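Local coordinates for amino acid ABC transporter, periplasmic amino acid-binding protein (Brucella ovis, PDB 4Z9N) that binds glutathione and probably delivers it, as a periplasmic solute-binding protein, to an ABC transporter for uptake, at residues A148-A153 with E206-E211. Sequence-based numbering, arbitrary orientation.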
# COMPACT_ATOMS: atom_id res chain seq x y z
N ALA D 148 -13.19 5.91 22.64
CA ALA D 148 -13.85 7.14 23.04
C ALA D 148 -14.75 7.63 21.90
O ALA D 148 -15.91 7.99 22.12
CB ALA D 148 -12.83 8.20 23.44
N ASP D 149 -14.20 7.65 20.68
CA ASP D 149 -14.95 8.11 19.51
C ASP D 149 -16.25 7.32 19.34
O ASP D 149 -17.32 7.88 19.07
CB ASP D 149 -14.14 7.97 18.22
CG ASP D 149 -13.00 8.96 18.10
OD1 ASP D 149 -12.97 9.96 18.84
OD2 ASP D 149 -12.13 8.71 17.23
N TYR D 150 -16.12 6.01 19.45
CA TYR D 150 -17.24 5.10 19.18
C TYR D 150 -18.36 5.27 20.20
O TYR D 150 -19.54 5.26 19.86
CB TYR D 150 -16.73 3.66 19.16
CG TYR D 150 -17.77 2.60 18.83
CD1 TYR D 150 -18.28 2.48 17.54
CD2 TYR D 150 -18.19 1.70 19.80
CE1 TYR D 150 -19.22 1.51 17.23
CE2 TYR D 150 -19.12 0.71 19.49
CZ TYR D 150 -19.63 0.62 18.21
OH TYR D 150 -20.55 -0.36 17.91
N PHE D 151 -17.99 5.44 21.47
CA PHE D 151 -18.99 5.58 22.51
C PHE D 151 -19.66 6.94 22.45
O PHE D 151 -20.86 7.03 22.69
CB PHE D 151 -18.36 5.33 23.89
CG PHE D 151 -18.33 3.89 24.28
CD1 PHE D 151 -17.58 2.98 23.55
CD2 PHE D 151 -19.10 3.44 25.34
CE1 PHE D 151 -17.58 1.64 23.89
CE2 PHE D 151 -19.11 2.11 25.69
CZ PHE D 151 -18.36 1.20 24.96
N ARG D 152 -18.90 7.98 22.10
CA ARG D 152 -19.46 9.31 21.92
C ARG D 152 -20.48 9.30 20.78
O ARG D 152 -21.61 9.78 20.92
CB ARG D 152 -18.38 10.35 21.62
CG ARG D 152 -18.95 11.72 21.27
CD ARG D 152 -17.86 12.78 21.04
NE ARG D 152 -16.70 12.16 20.40
CZ ARG D 152 -15.47 12.12 20.92
NH1 ARG D 152 -15.20 12.75 22.04
NH2 ARG D 152 -14.49 11.49 20.28
N ALA D 153 -20.06 8.75 19.65
CA ALA D 153 -20.87 8.77 18.44
C ALA D 153 -22.18 8.03 18.65
O ALA D 153 -23.23 8.43 18.14
CB ALA D 153 -20.10 8.17 17.27
N GLU D 206 -18.74 -6.23 15.82
CA GLU D 206 -18.40 -4.88 15.39
C GLU D 206 -16.90 -4.62 15.23
O GLU D 206 -16.09 -4.99 16.10
CB GLU D 206 -18.99 -3.85 16.36
CG GLU D 206 -20.50 -3.63 16.25
CD GLU D 206 -21.33 -4.72 16.92
OE1 GLU D 206 -20.75 -5.59 17.61
OE2 GLU D 206 -22.57 -4.70 16.77
N ILE D 207 -16.53 -3.99 14.12
CA ILE D 207 -15.17 -3.52 13.89
C ILE D 207 -15.24 -2.02 13.76
O ILE D 207 -15.90 -1.51 12.85
CB ILE D 207 -14.57 -4.14 12.63
CG1 ILE D 207 -14.49 -5.66 12.81
CG2 ILE D 207 -13.21 -3.49 12.30
CD1 ILE D 207 -14.19 -6.41 11.54
N ILE D 208 -14.58 -1.29 14.67
CA ILE D 208 -14.83 0.14 14.77
C ILE D 208 -13.71 1.02 14.23
O ILE D 208 -13.79 2.24 14.35
CB ILE D 208 -15.15 0.55 16.23
CG1 ILE D 208 -13.90 0.46 17.11
CG2 ILE D 208 -16.28 -0.30 16.80
CD1 ILE D 208 -14.02 1.21 18.46
N SER D 209 -12.68 0.43 13.63
CA SER D 209 -11.57 1.23 13.12
C SER D 209 -10.82 0.48 12.04
O SER D 209 -10.98 -0.73 11.91
CB SER D 209 -10.60 1.58 14.24
OG SER D 209 -9.89 0.42 14.63
N LYS D 210 -10.00 1.21 11.30
CA LYS D 210 -8.98 0.61 10.45
C LYS D 210 -7.66 0.58 11.21
O LYS D 210 -7.22 1.60 11.75
CB LYS D 210 -8.81 1.42 9.15
CG LYS D 210 -10.00 1.29 8.21
CD LYS D 210 -9.80 2.15 6.95
CE LYS D 210 -10.05 3.62 7.27
NZ LYS D 210 -10.12 4.39 5.96
N GLU D 211 -7.03 -0.60 11.27
CA GLU D 211 -5.76 -0.73 11.97
C GLU D 211 -4.75 -1.49 11.11
O GLU D 211 -4.51 -2.69 11.29
CB GLU D 211 -5.93 -1.45 13.32
CG GLU D 211 -7.02 -0.89 14.21
CD GLU D 211 -6.60 0.30 15.07
OE1 GLU D 211 -5.41 0.70 15.09
OE2 GLU D 211 -7.50 0.84 15.76
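Ile208 lays its CG2 methyl over one face of the Tyr150 ring, a CH-pi contact in which CG2 stands 3.5 Å from the centroid of that ring and 15° off its normal. The methyl is displaced toward the CD1–CE1 rim, and its closest approaches are to those two carbons. Tyr150 extends from the helix with CG anti to its backbone N (chi1 -177°), which carries the ring out toward the loop. The other branch of Ile208 reaches the root of the same side chain: its CD1 lies 3.7 Å from Tyr150 CB and also approaches CG, while CG2 meets the ring face. The Tyr150 and Ile208 side chains cross at about a right angle.

At the far end of the ring, Tyr150 OH packs against the aliphatic part of Glu206, 3.7 Å from its CG. Across the two segments the hydroxyl meets only CG and CB of this residue, and the contact is essentially apolar. The Glu206 carboxylate is bound elsewhere, OE2 to the hydroxyl of Ser126 and OE1 to the backbone N of Ala127. The glutamate therefore ties the loop before strand 211–218 to Ser126 and Ala127, next to Leu128, whose side chain also touches Tyr150.

This small surface contact joins helix 142–153 to the loop between strands 201–203 and 211–218, in the lobe of the family 3 solute-binding fold that contains both. Ile208 also rests on Gln112 and Phe114 of strand 101–117, and Phe151, the next helix residue, packs on Phe114 too, so helix and loop share that strand as a common support.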